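Organic hydroperoxide resistance protein (Legionella pneumophila, PDB 6MJN) probably reduces organic hydroperoxides to alcohols through redox-active cysteines, as in other peroxidases of the OsmC/Ohr family, and so would protect the bacterium from oxidative damage. Local coordinates at residues F57-A62 against M85-V89; A68-A73 against L120-A124; S79-M85 against H106-L112. All blocks are in the same frame, centred on the assembly; numbering follows the deposited sequence.

Interaction 1: F57-A62 against M85-V89; sequences FAAGYA and MTSEV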
loop_
_atom_site.group_PDB
_atom_site.type_symbol
_atom_site.label_atom_id
_atom_site.label_comp_id
_atom_site.label_asym_id
_atom_site.label_seq_id
_atom_site.Cartn_x
_atom_site.Cartn_y
_atom_site.Cartn_z
ATOM N N PHE B 57 -1.077 -3.536 -1.803
ATOM C CA PHE B 57 -1.870 -2.658 -0.952
ATOM C C PHE B 57 -2.800 -3.480 -0.065
ATOM O O PHE B 57 -2.897 -3.232 1.143
ATOM C CB PHE B 57 -2.680 -1.680 -1.815
ATOM C CG PHE B 57 -3.382 -0.625 -1.010
ATOM C CD1 PHE B 57 -2.702 0.529 -0.645
ATOM C CD2 PHE B 57 -4.682 -0.816 -0.579
ATOM C CE1 PHE B 57 -3.324 1.513 0.114
ATOM C CE2 PHE B 57 -5.313 0.146 0.190
ATOM C CZ PHE B 57 -4.625 1.318 0.538
ATOM N N ALA B 58 -3.424 -4.508 -0.634
ATOM C CA ALA B 58 -4.290 -5.367 0.165
ATOM C C ALA B 58 -3.501 -6.057 1.270
ATOM O O ALA B 58 -3.961 -6.157 2.414
ATOM C CB ALA B 58 -4.972 -6.398 -0.725
ATOM N N ALA B 59 -2.314 -6.548 0.947
ATOM C CA ALA B 59 -1.527 -7.260 1.949
ATOM C C ALA B 59 -1.078 -6.321 3.059
ATOM O O ALA B 59 -1.214 -6.642 4.251
ATOM C CB ALA B 59 -0.326 -7.925 1.289
ATOM N N GLY B 60 -0.499 -5.173 2.687
ATOM C CA GLY B 60 -0.106 -4.183 3.690
ATOM C C GLY B 60 -1.268 -3.722 4.561
ATOM O O GLY B 60 -1.121 -3.573 5.777
ATOM N N TYR B 61 -2.433 -3.485 3.952
ATOM C CA TYR B 61 -3.592 -3.011 4.715
ATOM C C TYR B 61 -4.081 -4.075 5.702
ATOM O O TYR B 61 -4.331 -3.775 6.876
ATOM C CB TYR B 61 -4.722 -2.608 3.760
ATOM C CG TYR B 61 -5.724 -1.620 4.311
ATOM C CD1 TYR B 61 -5.703 -1.241 5.645
ATOM C CD2 TYR B 61 -6.704 -1.066 3.487
ATOM C CE1 TYR B 61 -6.613 -0.323 6.138
ATOM C CE2 TYR B 61 -7.618 -0.160 3.971
ATOM C CZ TYR B 61 -7.567 0.205 5.295
ATOM O OH TYR B 61 -8.478 1.098 5.780
ATOM N N ALA B 62 -4.196 -5.328 5.256
ATOM C CA ALA B 62 -4.636 -6.395 6.165
ATOM C C ALA B 62 -3.714 -6.500 7.372
ATOM O O ALA B 62 -4.172 -6.636 8.516
ATOM C CB ALA B 62 -4.700 -7.734 5.430
ATOM N N MET B 85 -7.182 -11.032 9.691
ATOM C CA MET B 85 -7.650 -9.885 8.941
ATOM C C MET B 85 -7.656 -10.215 7.454
ATOM O O MET B 85 -6.646 -10.678 6.916
ATOM C CB MET B 85 -6.733 -8.693 9.210
ATOM C CG MET B 85 -7.369 -7.372 8.984
ATOM S SD MET B 85 -8.770 -7.111 10.093
ATOM C CE MET B 85 -9.722 -6.207 8.867
ATOM N N THR B 86 -8.792 -9.973 6.816
ATOM C CA THR B 86 -8.983 -10.094 5.380
ATOM C C THR B 86 -9.172 -8.693 4.806
ATOM O O THR B 86 -9.946 -7.897 5.349
ATOM C CB THR B 86 -10.220 -10.947 5.074
ATOM O OG1 THR B 86 -10.044 -12.266 5.615
ATOM C CG2 THR B 86 -10.439 -11.059 3.588
ATOM N N SER B 87 -8.471 -8.390 3.720
ATOM C CA SER B 87 -8.696 -7.156 2.976
ATOM C C SER B 87 -9.031 -7.530 1.545
ATOM O O SER B 87 -8.414 -8.427 0.970
ATOM C CB SER B 87 -7.465 -6.249 2.989
ATOM O OG SER B 87 -6.431 -6.855 2.247
ATOM N N GLU B 88 -10.026 -6.871 0.980
ATOM C CA GLU B 88 -10.357 -7.070 -0.419
ATOM C C GLU B 88 -10.239 -5.724 -1.111
ATOM O O GLU B 88 -10.898 -4.758 -0.710
ATOM C CB GLU B 88 -11.751 -7.647 -0.566
ATOM C CG GLU B 88 -12.185 -7.787 -2.007
ATOM C CD GLU B 88 -13.624 -8.246 -2.107
ATOM O OE1 GLU B 88 -13.943 -9.308 -1.545
ATOM O OE2 GLU B 88 -14.437 -7.529 -2.723
ATOM N N VAL B 89 -9.391 -5.657 -2.126
ATOM C CA VAL B 89 -9.060 -4.400 -2.789
ATOM C C VAL B 89 -9.468 -4.515 -4.247
ATOM O O VAL B 89 -9.121 -5.495 -4.922
ATOM C CB VAL B 89 -7.567 -4.069 -2.651
ATOM C CG1 VAL B 89 -7.159 -2.919 -3.613
ATOM C CG2 VAL B 89 -7.261 -3.712 -1.177
#

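Interaction 2: A68-A73 against L120-A124; sequences AIRHVA and LVAKA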
loop_
_atom_site.group_PDB
_atom_site.type_symbol
_atom_site.label_atom_id
_atom_site.label_comp_id
_atom_site.label_asym_id
_atom_site.label_seq_id
_atom_site.Cartn_x
_atom_site.Cartn_y
_atom_site.Cartn_z
ATOM N N ALA B 68 -3.367 -2.832 14.325
ATOM C CA ALA B 68 -4.096 -1.788 15.043
ATOM C C ALA B 68 -5.155 -2.375 15.975
ATOM O O ALA B 68 -5.397 -1.836 17.064
ATOM C CB ALA B 68 -4.740 -0.817 14.057
ATOM N N ILE B 69 -5.811 -3.459 15.550
ATOM C CA ILE B 69 -6.702 -4.200 16.444
ATOM C C ILE B 69 -5.940 -4.682 17.673
ATOM O O ILE B 69 -6.384 -4.506 18.815
ATOM C CB ILE B 69 -7.357 -5.381 15.705
ATOM C CG1 ILE B 69 -8.300 -4.879 14.607
ATOM C CG2 ILE B 69 -8.089 -6.283 16.713
ATOM C CD1 ILE B 69 -8.959 -6.030 13.773
ATOM N N ARG B 70 -4.795 -5.335 17.457
ATOM C CA ARG B 70 -4.027 -5.833 18.594
ATOM C C ARG B 70 -3.581 -4.688 19.497
ATOM O O ARG B 70 -3.575 -4.826 20.726
ATOM C CB ARG B 70 -2.827 -6.653 18.110
ATOM C CG ARG B 70 -3.224 -7.929 17.389
ATOM C CD ARG B 70 -2.038 -8.825 17.079
ATOM N NE ARG B 70 -2.418 -9.968 16.249
ATOM C CZ ARG B 70 -2.760 -11.166 16.724
ATOM N NH1 ARG B 70 -2.771 -11.396 18.033
ATOM N NH2 ARG B 70 -3.091 -12.141 15.882
ATOM N N HIS B 71 -3.243 -3.534 18.910
ATOM C CA HIS B 71 -2.762 -2.411 19.715
ATOM C C HIS B 71 -3.878 -1.831 20.583
ATOM O O HIS B 71 -3.691 -1.600 21.784
ATOM C CB HIS B 71 -2.166 -1.334 18.800
ATOM C CG HIS B 71 -1.856 -0.048 19.505
ATOM N ND1 HIS B 71 -0.715 0.131 20.257
ATOM C CD2 HIS B 71 -2.540 1.119 19.579
ATOM C CE1 HIS B 71 -0.709 1.353 20.763
ATOM N NE2 HIS B 71 -1.808 1.970 20.372
ATOM N N VAL B 72 -5.046 -1.580 19.988
ATOM C CA VAL B 72 -6.164 -1.051 20.762
ATOM C C VAL B 72 -6.546 -2.014 21.883
ATOM O O VAL B 72 -6.817 -1.598 23.014
ATOM C CB VAL B 72 -7.360 -0.759 19.835
ATOM C CG1 VAL B 72 -8.616 -0.460 20.657
ATOM C CG2 VAL B 72 -7.038 0.399 18.923
ATOM N N ALA B 73 -6.560 -3.316 21.599
ATOM C CA ALA B 73 -6.963 -4.280 22.620
ATOM C C ALA B 73 -5.981 -4.290 23.782
ATOM O O ALA B 73 -6.383 -4.435 24.943
ATOM C CB ALA B 73 -7.085 -5.676 22.010
ATOM N N LEU B 120 -14.311 -2.659 18.961
ATOM C CA LEU B 120 -12.856 -2.715 18.893
ATOM C C LEU B 120 -12.365 -2.425 17.481
ATOM O O LEU B 120 -11.413 -1.653 17.291
ATOM C CB LEU B 120 -12.380 -4.090 19.373
ATOM C CG LEU B 120 -10.950 -4.545 19.087
ATOM C CD1 LEU B 120 -9.921 -3.553 19.604
ATOM C CD2 LEU B 120 -10.743 -5.895 19.740
ATOM N N VAL B 121 -13.008 -3.032 16.482
ATOM C CA VAL B 121 -12.636 -2.799 15.090
ATOM C C VAL B 121 -12.826 -1.335 14.725
ATOM O O VAL B 121 -11.990 -0.744 14.027
ATOM C CB VAL B 121 -13.442 -3.748 14.180
ATOM C CG1 VAL B 121 -13.448 -3.264 12.714
ATOM C CG2 VAL B 121 -12.887 -5.161 14.325
ATOM N N ALA B 122 -13.910 -0.715 15.205
ATOM C CA ALA B 122 -14.130 0.699 14.911
ATOM C C ALA B 122 -12.993 1.561 15.445
ATOM O O ALA B 122 -12.561 2.510 14.779
ATOM C CB ALA B 122 -15.465 1.166 15.492
ATOM N N LYS B 123 -12.517 1.264 16.658
ATOM C CA LYS B 123 -11.410 2.027 17.228
ATOM C C LYS B 123 -10.121 1.784 16.462
ATOM O O LYS B 123 -9.334 2.719 16.253
ATOM C CB LYS B 123 -11.218 1.660 18.700
ATOM C CG LYS B 123 -12.331 2.099 19.619
ATOM C CD LYS B 123 -11.937 1.835 21.070
ATOM C CE LYS B 123 -13.121 1.939 22.023
ATOM N NZ LYS B 123 -14.051 0.804 21.836
ATOM N N ALA B 124 -9.882 0.535 16.045
ATOM C CA ALA B 124 -8.682 0.229 15.276
ATOM C C ALA B 124 -8.652 1.016 13.971
ATOM O O ALA B 124 -7.598 1.509 13.568
ATOM C CB ALA B 124 -8.598 -1.273 15.010
#

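Interaction 3: S79-M85 against H106-L112; sequences SLEDVSM and HAHITGL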
loop_
_atom_site.group_PDB
_atom_site.type_symbol
_atom_site.label_atom_id
_atom_site.label_comp_id
_atom_site.label_asym_id
_atom_site.label_seq_id
_atom_site.Cartn_x
_atom_site.Cartn_y
_atom_site.Cartn_z
ATOM N N SER B 79 -9.773 -8.515 26.259
ATOM C CA SER B 79 -9.377 -9.927 26.282
ATOM C C SER B 79 -9.489 -10.547 24.885
ATOM O O SER B 79 -10.362 -11.368 24.591
ATOM C CB SER B 79 -10.217 -10.690 27.300
ATOM O OG SER B 79 -11.602 -10.584 27.012
ATOM N N LEU B 80 -8.553 -10.145 24.023
ATOM C CA LEU B 80 -8.417 -10.730 22.694
ATOM C C LEU B 80 -7.656 -12.038 22.763
ATOM O O LEU B 80 -6.531 -12.084 23.266
ATOM C CB LEU B 80 -7.667 -9.790 21.751
ATOM C CG LEU B 80 -8.467 -8.786 20.958
ATOM C CD1 LEU B 80 -7.793 -8.554 19.618
ATOM C CD2 LEU B 80 -9.853 -9.311 20.788
ATOM N N GLU B 81 -8.249 -13.097 22.229
ATOM C CA GLU B 81 -7.495 -14.337 22.121
ATOM C C GLU B 81 -6.739 -14.398 20.798
ATOM O O GLU B 81 -5.525 -14.614 20.790
ATOM C CB GLU B 81 -8.424 -15.547 22.276
ATOM C CG GLU B 81 -9.184 -15.584 23.590
ATOM C CD GLU B 81 -10.114 -16.780 23.689
ATOM O OE1 GLU B 81 -9.965 -17.720 22.879
ATOM O OE2 GLU B 81 -10.998 -16.781 24.573
ATOM N N ASP B 82 -7.436 -14.191 19.683
ATOM C CA ASP B 82 -6.808 -14.220 18.369
ATOM C C ASP B 82 -7.535 -13.253 17.436
ATOM O O ASP B 82 -8.660 -12.824 17.703
ATOM C CB ASP B 82 -6.809 -15.641 17.786
ATOM C CG ASP B 82 -5.795 -15.820 16.669
ATOM O OD1 ASP B 82 -4.960 -14.912 16.455
ATOM O OD2 ASP B 82 -5.835 -16.876 16.001
ATOM N N VAL B 83 -6.866 -12.901 16.342
ATOM C CA VAL B 83 -7.484 -12.102 15.291
ATOM C C VAL B 83 -6.808 -12.451 13.974
ATOM O O VAL B 83 -5.590 -12.646 13.916
ATOM C CB VAL B 83 -7.387 -10.587 15.591
ATOM C CG1 VAL B 83 -5.942 -10.165 15.764
ATOM C CG2 VAL B 83 -8.018 -9.769 14.464
ATOM N N SER B 84 -7.607 -12.552 12.917
ATOM C CA SER B 84 -7.072 -12.538 11.567
ATOM C C SER B 84 -7.807 -11.466 10.781
ATOM O O SER B 84 -8.923 -11.061 11.127
ATOM C CB SER B 84 -7.205 -13.900 10.885
ATOM O OG SER B 84 -8.556 -14.244 10.718
ATOM N N MET B 85 -7.182 -11.032 9.691
ATOM C CA MET B 85 -7.650 -9.885 8.941
ATOM C C MET B 85 -7.656 -10.215 7.454
ATOM O O MET B 85 -6.646 -10.678 6.916
ATOM C CB MET B 85 -6.733 -8.693 9.210
ATOM C CG MET B 85 -7.369 -7.372 8.984
ATOM S SD MET B 85 -8.770 -7.111 10.093
ATOM C CE MET B 85 -9.722 -6.207 8.867
ATOM N N HIS B 106 -12.494 -7.326 6.577
ATOM C CA HIS B 106 -13.271 -8.239 7.405
ATOM C C HIS B 106 -12.385 -8.766 8.515
ATOM O O HIS B 106 -11.428 -9.497 8.250
ATOM C CB HIS B 106 -13.832 -9.397 6.580
ATOM C CG HIS B 106 -14.617 -10.374 7.395
ATOM N ND1 HIS B 106 -15.763 -10.019 8.072
ATOM C CD2 HIS B 106 -14.405 -11.679 7.675
ATOM C CE1 HIS B 106 -16.235 -11.068 8.717
ATOM N NE2 HIS B 106 -15.428 -12.089 8.497
ATOM N N ALA B 107 -12.720 -8.441 9.756
ATOM C CA ALA B 107 -11.942 -8.927 10.885
ATOM C C ALA B 107 -12.574 -10.192 11.458
ATOM O O ALA B 107 -13.798 -10.296 11.556
ATOM C CB ALA B 107 -11.831 -7.845 11.960
ATOM N N HIS B 108 -11.736 -11.164 11.817
ATOM C CA HIS B 108 -12.172 -12.359 12.538
ATOM C C HIS B 108 -11.491 -12.352 13.899
ATOM O O HIS B 108 -10.277 -12.550 13.997
ATOM C CB HIS B 108 -11.845 -13.634 11.763
ATOM C CG HIS B 108 -12.304 -14.894 12.438
ATOM N ND1 HIS B 108 -12.288 -16.118 11.806
ATOM C CD2 HIS B 108 -12.793 -15.118 13.680
ATOM C CE1 HIS B 108 -12.742 -17.044 12.631
ATOM N NE2 HIS B 108 -13.051 -16.463 13.776
ATOM N N ILE B 109 -12.288 -12.150 14.954
ATOM C CA ILE B 109 -11.797 -11.920 16.311
ATOM C C ILE B 109 -12.309 -13.027 17.228
ATOM O O ILE B 109 -13.500 -13.344 17.208
ATOM C CB ILE B 109 -12.254 -10.534 16.812
ATOM C CG1 ILE B 109 -11.589 -9.419 16.000
ATOM C CG2 ILE B 109 -11.962 -10.359 18.285
ATOM C CD1 ILE B 109 -12.042 -8.034 16.379
ATOM N N THR B 110 -11.402 -13.652 17.998
ATOM C CA THR B 110 -11.758 -14.651 18.997
ATOM C C THR B 110 -11.668 -14.032 20.386
ATOM O O THR B 110 -10.717 -13.307 20.687
ATOM C CB THR B 110 -10.822 -15.876 18.928
ATOM O OG1 THR B 110 -10.601 -16.240 17.559
ATOM C CG2 THR B 110 -11.412 -17.065 19.679
ATOM N N GLY B 111 -12.649 -14.336 21.241
ATOM C CA GLY B 111 -12.589 -13.972 22.646
ATOM C C GLY B 111 -13.527 -12.859 23.070
ATOM O O GLY B 111 -13.593 -12.555 24.266
ATOM N N LEU B 112 -14.249 -12.252 22.136
ATOM C CA LEU B 112 -15.171 -11.165 22.416
ATOM C C LEU B 112 -16.550 -11.525 21.892
ATOM O O LEU B 112 -16.686 -12.347 20.976
ATOM C CB LEU B 112 -14.714 -9.862 21.752
ATOM C CG LEU B 112 -13.329 -9.353 22.135
ATOM C CD1 LEU B 112 -13.045 -8.075 21.358
ATOM C CD2 LEU B 112 -13.244 -9.118 23.616
#

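Interaction 1: F57-A62 against M85-V89
Ser87 and Ala58 make the one polar link between helix 57-62 and strand 85-89, which lie 7.4 Å apart between axes and run at 148° to each other. Ser87 OG donates to Ala58 O at 2.6 Å. The C=O...OG angle at Ala58 O is 109°, and the hydroxyl stands above the carbonyl plane. Ala62 N, the helical donor to the same oxygen, arrives from the opposite face, so Ala58 O takes two donors, and the hydroxyl of buried Ser87 has its donor bond filled. The chi1 of 68° sets OG between the backbone N and carbonyl carbon of Ser87, pointing at the helix. Apolar contacts flank this bond. Toward the start of the helix segment, Val89 CG2 lies 3.6 Å from Ala58 CB and also meets the edge of the Phe57 ring, in its plane, at CD2. At the other end, Ala62 CB faces Met85 CB at 4.4 Å. Met85 CG packs on a carbonyl, 3.3 Å from Ala62 O. Around the contact, Tyr130 of the same chain meets the rings of Phe57 and Tyr61, Met85 reaches Phe65 further along helix 53-76, strand 99-110 pairs with one edge of strand 82-93, and a strand of the second subunit continues the sheet.

Interaction 2: A68-A73 against L120-A124
Val72 and Leu120 form the tight part of this helix-helix contact, sliding past each other in opposite directions until Val72 CG1 lies 3.5 Å from Leu120 CD1. A chi1 of 165° carries the leucine's branched end across to helix 68-73, where CD1 also comes within 3.7 Å of Ile69 O and CD2 touches Ile69 CG2; the two side chains cross at about a right angle. Ala124 fills the next position: its CB sits 3.6 Å from Ile69 CG1 and as close to Ile69 N, consistent with the close backbones, Ile69 CA to Ala124 CA 5.0 Å. Ile69 CD1 and Val121 CG2 extend the apolar layer side by side at 4.1 Å. The solvent side is looser. There Lys123 lays CB and CD along Val72 CG1, CB at 3.9 Å, while the chain end leads away from helix 68-73. Beneath the tight side, Ile69 reaches Val83 and Met85, and Val121 reaches Ala107 and Ile109, all on the sheet. Two helices crossing at 109° over a shared sheet, with aliphatic side chains filling the layer between, fit the alpha/beta core of the OsmC-like fold.

Interaction 3: S79-M85 against H106-L112
Strands 82-85 and 106-110 run antiparallel, 4.7 Å apart between axes, as part of a beta hairpin, with a classic beta bulge where Glu81 and Asp82 both face Thr110. Ser84 and His108 form a hydrogen-bonded pair: Ser84 N to His108 O and His108 N to Ser84 O are both 2.9 Å, the former in the carbonyl plane. At the bulge, Glu81 N donates to Thr110 O and Thr110 N to Asp82 O, the latter nearly straight at 175°. Val83, Met85, Ala107 and Ile109 point to the helix-covered face. There Val83 CG2 lies beside Ile109 CG1 at 3.9 Å, the two side chains pointing the same way, and Met85 bends at chi2 (62°) to lay SD 3.7 Å from Ala107 CB. Asp82, Ser84, His108 and Thr110 take the other, more exposed face, where Ser84 OG abuts His108 CB. Strand 140-146 flanks 99-110 on its far edge, and a strand of the second subunit pairs with Ser84 and Met85. Gly111 holds a phi of 108°, which would jam any side chain against the preceding carbonyl oxygen. Leu80, outside the ladder, swings back over the hydrophobic side: CD2 packs tightly against both Ile109 CG2 (3.4 Å) and Leu112 CD1 (3.5 Å).

In the fold
Interaction 1 sets helix 53-76 on strand 82-93, interaction 2 joins that helix to helix 114-125, and interaction 3 joins two strands of the sheet formed by 82-93, 99-110 and 140-146. Interactions 1 and 2 use successive parts of helix 53-76, with centres about 16 Å apart; the centre of interaction 3 lies about 10 Å from that of interaction 2. Along the chain, interaction 3 is nested between the two segments of interaction 2, since the hairpin separates the helices. Met85 belongs to interactions 1 and 3 and touches Ile69 of interaction 2, joining all three in one hydrophobic core. Interactions 1 and 3 also border the second subunit, whose strand extends the sheet from strand 82-93, so the same strand serves both core and dimer.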